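Local coordinates for acyl-CoA dehydrogenase (Geobacillus kaustophilus, PDB 2PG0), which probably catalyses the FAD-dependent alpha,beta-dehydrogenation of carrier-bound acyl chains, introducing a double bond into the chain, at residues A[81-86]-A[256-261]; A[32-37]-A[355-360]. All blocks are in the same frame, centred on the assembly; numbering follows the deposited sequence.

Contact 1 of 2, residues A[81-86]-A[256-261]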
loop_
_atom_site.group_PDB
_atom_site.type_symbol
_atom_site.label_atom_id
_atom_site.label_comp_id
_atom_site.label_asym_id
_atom_site.label_seq_id
_atom_site.Cartn_x
_atom_site.Cartn_y
_atom_site.Cartn_z
ATOM N N LEU A 81 27.964 -14.083 0.505
ATOM C CA LEU A 81 27.861 -14.286 -0.941
ATOM C C LEU A 81 26.818 -13.349 -1.573
ATOM O O LEU A 81 27.033 -12.831 -2.670
ATOM C CB LEU A 81 27.546 -15.748 -1.262
ATOM C CG LEU A 81 28.702 -16.743 -1.111
ATOM C CD1 LEU A 81 28.183 -18.155 -1.267
ATOM C CD2 LEU A 81 29.836 -16.473 -2.109
ATOM N N GLU A 82 25.696 -13.141 -0.887
ATOM C CA GLU A 82 24.677 -12.206 -1.375
ATOM C C GLU A 82 25.208 -10.776 -1.398
ATOM O O GLU A 82 24.882 -10.000 -2.298
ATOM C CB GLU A 82 23.381 -12.302 -0.562
ATOM C CG GLU A 82 22.200 -11.475 -1.129
ATOM C CD GLU A 82 21.730 -11.947 -2.516
ATOM O OE1 GLU A 82 21.833 -13.153 -2.832
ATOM O OE2 GLU A 82 21.236 -11.104 -3.293
ATOM N N LYS A 83 26.048 -10.437 -0.423
ATOM C CA LYS A 83 26.696 -9.132 -0.414
ATOM C C LYS A 83 27.497 -8.891 -1.691
ATOM O O LYS A 83 27.609 -7.754 -2.150
ATOM C CB LYS A 83 27.560 -8.960 0.837
ATOM C CG LYS A 83 26.718 -8.750 2.096
ATOM C CD LYS A 83 27.569 -8.648 3.344
ATOM C CE LYS A 83 26.716 -8.764 4.595
ATOM N NZ LYS A 83 27.558 -8.594 5.826
ATOM N N VAL A 84 28.041 -9.965 -2.264
ATOM C CA VAL A 84 28.652 -9.891 -3.592
ATOM C C VAL A 84 27.540 -9.778 -4.647
ATOM O O VAL A 84 27.452 -8.777 -5.358
ATOM C CB VAL A 84 29.582 -11.094 -3.895
ATOM C CG1 VAL A 84 30.264 -10.925 -5.266
ATOM C CG2 VAL A 84 30.636 -11.271 -2.778
ATOM N N GLY A 85 26.692 -10.798 -4.732
ATOM C CA GLY A 85 25.543 -10.746 -5.654
ATOM C C GLY A 85 24.711 -12.010 -5.686
ATOM O O GLY A 85 25.185 -13.092 -5.331
ATOM N N SER A 86 23.470 -11.865 -6.148
ATOM C CA SER A 86 22.502 -12.960 -6.165
ATOM C C SER A 86 22.873 -14.100 -7.109
ATOM O O SER A 86 22.353 -15.202 -6.973
ATOM C CB SER A 86 21.113 -12.415 -6.541
ATOM O OG SER A 86 20.712 -11.406 -5.638
ATOM N N ALA A 256 17.277 -12.690 0.700
ATOM C CA ALA A 256 16.470 -11.509 0.429
ATOM C C ALA A 256 16.663 -10.418 1.500
ATOM O O ALA A 256 16.705 -9.223 1.177
ATOM C CB ALA A 256 15.000 -11.887 0.281
ATOM N N GLN A 257 16.793 -10.832 2.760
ATOM C CA GLN A 257 17.022 -9.903 3.867
ATOM C C GLN A 257 18.343 -9.163 3.641
ATOM O O GLN A 257 18.408 -7.935 3.745
ATOM C CB GLN A 257 17.031 -10.643 5.214
ATOM C CG GLN A 257 17.290 -9.752 6.438
ATOM C CD GLN A 257 16.222 -8.699 6.652
ATOM O OE1 GLN A 257 15.030 -8.935 6.416
ATOM N NE2 GLN A 257 16.647 -7.518 7.091
ATOM N N THR A 258 19.384 -9.926 3.321
ATOM C CA THR A 258 20.698 -9.352 3.007
ATOM C C THR A 258 20.661 -8.402 1.801
ATOM O O THR A 258 21.284 -7.334 1.826
ATOM C CB THR A 258 21.739 -10.456 2.768
ATOM O OG1 THR A 258 21.759 -11.328 3.897
ATOM C CG2 THR A 258 23.125 -9.849 2.596
ATOM N N ALA A 259 19.934 -8.789 0.756
ATOM C CA ALA A 259 19.797 -7.960 -0.448
ATOM C C ALA A 259 19.169 -6.609 -0.109
ATOM O O ALA A 259 19.647 -5.569 -0.565
ATOM C CB ALA A 259 18.982 -8.686 -1.518
ATOM N N ALA A 260 18.116 -6.629 0.711
ATOM C CA ALA A 260 17.456 -5.404 1.184
ATOM C C ALA A 260 18.436 -4.503 1.954
ATOM O O ALA A 260 18.498 -3.289 1.719
ATOM C CB ALA A 260 16.257 -5.752 2.058
ATOM N N GLU A 261 19.187 -5.110 2.871
ATOM C CA GLU A 261 20.207 -4.402 3.669
ATOM C C GLU A 261 21.270 -3.751 2.782
ATOM O O GLU A 261 21.653 -2.591 3.005
ATOM C CB GLU A 261 20.835 -5.352 4.704
ATOM C CG GLU A 261 19.908 -5.650 5.888
ATOM C CD GLU A 261 20.266 -6.914 6.677
ATOM O OE1 GLU A 261 21.201 -7.649 6.294
ATOM O OE2 GLU A 261 19.591 -7.183 7.690
#
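Glu-82 and Ala-259 bring the two backbones together, their CA atoms 6.5 Å apart, where the last turn of helix 71-84 meets the long helix 237-273. The side chains meet by van der Waals contact. Thr-258 directs its CB toward the other helix; with chi1 at -54° OG1 lies beside the backbone N and the methyl is anti to it, which carries CG2 to residues 82 and 83 and leaves OG1 to bond Ile-254 O, one turn earlier. Two neighbouring side chains receive that methyl: CG2 lies 4.0 Å from Glu-82 CB and 3.8 Å from Lys-83 CG. The Glu-82 and Thr-258 chains run past one another in reverse senses, and the lysine chain lies nearly perpendicular to the threonine. Beyond CG the lysine runs extended away from the contact, and its NZ forms a salt bridge with Glu-80.

The glutamate takes a different course. Its chain bends at chi2 (64°), laying CG 4.0 Å from Ala-259 N and bringing OE2 to 3.8 Å from Ala-259 CB. OE2 is also modelled 2.4 Å from Ser-86 OG, a separation so short that its exact value is doubtful. The backbone oxygens of Glu-82 and Lys-83 are hydrogen-bonded by Arg-358, which ties this helix end to helix 354-361.

With three of the four touching residues buried, the contact joins the N-terminal and C-terminal helical parts of the acyl-CoA dehydrogenase fold by a small patch of apolar packing: the Lys-83 ammonium is drawn off to Glu-80, and even the Glu-82 carboxylate meets helix 237-273 by laying an oxygen against a methyl.

Contact 2 of 2, residues A[32-37]-A[355-360]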
loop_
_atom_site.group_PDB
_atom_site.type_symbol
_atom_site.label_atom_id
_atom_site.label_comp_id
_atom_site.label_asym_id
_atom_site.label_seq_id
_atom_site.Cartn_x
_atom_site.Cartn_y
_atom_site.Cartn_z
ATOM N N HIS A 32 35.545 -9.740 -9.687
ATOM C CA HIS A 32 35.286 -10.619 -10.843
ATOM C C HIS A 32 33.800 -10.685 -11.223
ATOM O O HIS A 32 33.455 -11.181 -12.299
ATOM C CB HIS A 32 35.692 -12.063 -10.527
ATOM C CG HIS A 32 37.151 -12.262 -10.258
ATOM N ND1 HIS A 32 37.992 -12.879 -11.160
ATOM C CD2 HIS A 32 37.907 -11.976 -9.171
ATOM C CE1 HIS A 32 39.208 -12.950 -10.646
ATOM N NE2 HIS A 32 39.186 -12.398 -9.444
ATOM N N TYR A 33 32.926 -10.241 -10.323
ATOM C CA TYR A 33 31.488 -10.499 -10.465
ATOM C C TYR A 33 30.911 -9.997 -11.790
ATOM O O TYR A 33 30.162 -10.721 -12.447
ATOM C CB TYR A 33 30.720 -9.912 -9.283
ATOM C CG TYR A 33 29.271 -10.342 -9.191
ATOM C CD1 TYR A 33 28.919 -11.523 -8.535
ATOM C CD2 TYR A 33 28.250 -9.562 -9.746
ATOM C CE1 TYR A 33 27.585 -11.919 -8.433
ATOM C CE2 TYR A 33 26.909 -9.951 -9.645
ATOM C CZ TYR A 33 26.591 -11.126 -8.990
ATOM O OH TYR A 33 25.282 -11.518 -8.879
ATOM N N ASN A 34 31.268 -8.773 -12.179
ATOM C CA ASN A 34 30.755 -8.175 -13.420
ATOM C C ASN A 34 31.149 -8.964 -14.673
ATOM O O ASN A 34 30.350 -9.098 -15.607
ATOM C CB ASN A 34 31.187 -6.704 -13.540
ATOM C CG ASN A 34 30.535 -5.803 -12.485
ATOM O OD1 ASN A 34 29.734 -6.254 -11.665
ATOM N ND2 ASN A 34 30.884 -4.519 -12.507
ATOM N N ASP A 35 32.373 -9.497 -14.677
ATOM C CA ASP A 35 32.849 -10.369 -15.759
ATOM C C ASP A 35 32.060 -11.677 -15.834
ATOM O O ASP A 35 31.760 -12.175 -16.923
ATOM C CB ASP A 35 34.334 -10.683 -15.580
ATOM C CG ASP A 35 35.229 -9.542 -16.006
ATOM O OD1 ASP A 35 34.724 -8.585 -16.635
ATOM O OD2 ASP A 35 36.451 -9.610 -15.720
ATOM N N TRP A 36 31.732 -12.227 -14.672
ATOM C CA TRP A 36 30.957 -13.456 -14.608
ATOM C C TRP A 36 29.574 -13.249 -15.223
ATOM O O TRP A 36 29.071 -14.107 -15.946
ATOM C CB TRP A 36 30.794 -13.906 -13.167
ATOM C CG TRP A 36 32.049 -14.298 -12.465
ATOM C CD1 TRP A 36 33.274 -14.564 -13.019
ATOM C CD2 TRP A 36 32.186 -14.507 -11.059
ATOM N NE1 TRP A 36 34.174 -14.909 -12.030
ATOM C CE2 TRP A 36 33.528 -14.891 -10.820
ATOM C CE3 TRP A 36 31.304 -14.407 -9.973
ATOM C CZ2 TRP A 36 34.006 -15.174 -9.537
ATOM C CZ3 TRP A 36 31.782 -14.690 -8.700
ATOM C CH2 TRP A 36 33.119 -15.068 -8.495
ATOM N N GLU A 37 28.969 -12.103 -14.929
ATOM C CA GLU A 37 27.666 -11.772 -15.494
ATOM C C GLU A 37 27.716 -11.675 -17.012
ATOM O O GLU A 37 26.817 -12.166 -17.702
ATOM C CB GLU A 37 27.137 -10.482 -14.892
ATOM C CG GLU A 37 26.765 -10.632 -13.447
ATOM C CD GLU A 37 25.875 -9.518 -13.008
ATOM O OE1 GLU A 37 26.349 -8.359 -13.000
ATOM O OE2 GLU A 37 24.696 -9.803 -12.697
ATOM N N ILE A 355 23.022 -0.540 -8.132
ATOM C CA ILE A 355 21.589 -0.661 -7.825
ATOM C C ILE A 355 20.750 -1.225 -8.977
ATOM O O ILE A 355 19.770 -1.927 -8.727
ATOM C CB ILE A 355 20.965 0.654 -7.259
ATOM C CG1 ILE A 355 19.622 0.363 -6.576
ATOM C CG2 ILE A 355 20.821 1.728 -8.330
ATOM C CD1 ILE A 355 19.731 -0.636 -5.417
ATOM N N ALA A 356 21.135 -0.934 -10.221
ATOM C CA ALA A 356 20.406 -1.446 -11.389
ATOM C C ALA A 356 20.353 -2.976 -11.365
ATOM O O ALA A 356 19.286 -3.583 -11.538
ATOM C CB ALA A 356 21.041 -0.945 -12.683
ATOM N N ARG A 357 21.516 -3.586 -11.144
ATOM C CA ARG A 357 21.656 -5.038 -11.079
ATOM C C ARG A 357 20.909 -5.634 -9.881
ATOM O O ARG A 357 20.212 -6.645 -10.014
ATOM C CB ARG A 357 23.134 -5.369 -10.993
ATOM C CG ARG A 357 23.494 -6.804 -10.971
ATOM C CD ARG A 357 24.888 -6.851 -10.378
ATOM N NE ARG A 357 24.793 -7.254 -9.006
ATOM C CZ ARG A 357 25.726 -7.116 -8.072
ATOM N NH1 ARG A 357 26.896 -6.508 -8.302
ATOM N NH2 ARG A 357 25.449 -7.599 -6.881
ATOM N N ARG A 358 21.050 -4.998 -8.715
ATOM C CA ARG A 358 20.337 -5.433 -7.508
ATOM C C ARG A 358 18.827 -5.432 -7.763
ATOM O O ARG A 358 18.131 -6.371 -7.378
ATOM C CB ARG A 358 20.680 -4.536 -6.313
ATOM C CG ARG A 358 22.184 -4.454 -5.984
ATOM C CD ARG A 358 22.634 -5.616 -5.137
ATOM N NE ARG A 358 24.046 -5.505 -4.752
ATOM C CZ ARG A 358 24.740 -6.467 -4.151
ATOM N NH1 ARG A 358 24.168 -7.638 -3.854
ATOM N NH2 ARG A 358 26.020 -6.260 -3.851
ATOM N N TYR A 359 18.346 -4.384 -8.433
ATOM C CA TYR A 359 16.923 -4.242 -8.782
ATOM C C TYR A 359 16.436 -5.375 -9.692
ATOM O O TYR A 359 15.369 -5.944 -9.459
ATOM C CB TYR A 359 16.665 -2.874 -9.431
ATOM C CG TYR A 359 15.242 -2.666 -9.921
ATOM C CD1 TYR A 359 14.309 -1.990 -9.126
ATOM C CD2 TYR A 359 14.840 -3.121 -11.177
ATOM C CE1 TYR A 359 13.005 -1.779 -9.570
ATOM C CE2 TYR A 359 13.544 -2.917 -11.634
ATOM C CZ TYR A 359 12.629 -2.250 -10.822
ATOM O OH TYR A 359 11.341 -2.035 -11.261
ATOM N N ARG A 360 17.215 -5.694 -10.727
ATOM C CA ARG A 360 16.863 -6.784 -11.651
ATOM C C ARG A 360 16.915 -8.159 -10.985
ATOM O O ARG A 360 16.186 -9.065 -11.379
ATOM C CB ARG A 360 17.775 -6.778 -12.884
ATOM C CG ARG A 360 17.495 -5.640 -13.880
ATOM C CD ARG A 360 18.288 -5.801 -15.171
ATOM N NE ARG A 360 19.717 -5.569 -14.956
ATOM C CZ ARG A 360 20.615 -6.527 -14.746
ATOM N NH1 ARG A 360 20.245 -7.803 -14.726
ATOM N NH2 ARG A 360 21.891 -6.200 -14.552
HETATM O O HOH W 1 21.952 -9.780 -13.229
HETATM O O HOH W 2 24.326 -7.508 -14.761
#
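Arg-357 reaches from helix 354-361 toward helix 33-39 and lies alongside Glu-37 first and Tyr-33 farther out; a long side chain spans the gap, the axes of segments 33-37 and 355-360 approaching to 13.4 Å. Its CB points toward the other helix and starts an extended run. CG then passes 3.7 Å from Glu-37 OE2, and CD comes to 3.4 Å from Glu-37 OE1; the carboxylate thus rests across the methylenes. Its plane stands 89° from that of the guanidinium, and no N-H is aimed at it. At chi3 (102°) the chain bends, turning the guanidinium onto the tyrosine ring.

Tyr-33 CE2 sits over the centre of one guanidinium face, 3.5 Å from Arg-357 CZ. The ring and guanidinium planes are 45° apart, which makes this an inclined contact and not a parallel stack. Arg-357 NH1 lies 3.6 Å from Tyr-33 CD2. In the acyl-CoA dehydrogenase fold this is a junction between the N-terminal helical domain and the C-terminal one, and a third element joins in: Arg-357 NH2 hydrogen-bonds Val-84 O, and Tyr-33 OH is bonded to Ser-87 N. Shortening Arg-357 to an alanine would probably leave Val-84 O without this donor and open a gap beside the Tyr-33 ring and the Glu-37 carboxylate.

Two waters bridge Glu-37 and Arg-360, whose charged atoms are not in direct contact. Water 1 lies 2.8 Å from Glu-37 OE2 and 3.0 Å from Arg-360 NH1. Water 2, in the plane of the Arg-360 guanidinium at its edge, accepts from Arg-360 NH2 at 2.8 Å and gives a weak bond to Glu-37 OE1. Arg-360 NE is salt-bridged to Glu-351, and the Arg-360 carbonyl meets Tyr-349 OH of the second subunit.

How the contacts relate
Both contacts join the N-terminal helical region to the C-terminal one, but through different helices and at different depths. Contact 1, centred about 12 Å from the centre of the chain, is mostly buried and relies on methyl and methylene packing. Contact 2, whose centre lies about 17 Å out, is only partly buried; there an arginine, a ring, a carboxylate and waters span helices held well apart. Their centres are about 12 Å from each other, and helix 354-361 serves both neighbourhoods: its arginines reach the C-terminal end of helix 71-84 as well, while Gly-85 C packs 3.3 Å from Tyr-33 OH, linking the two sites directly.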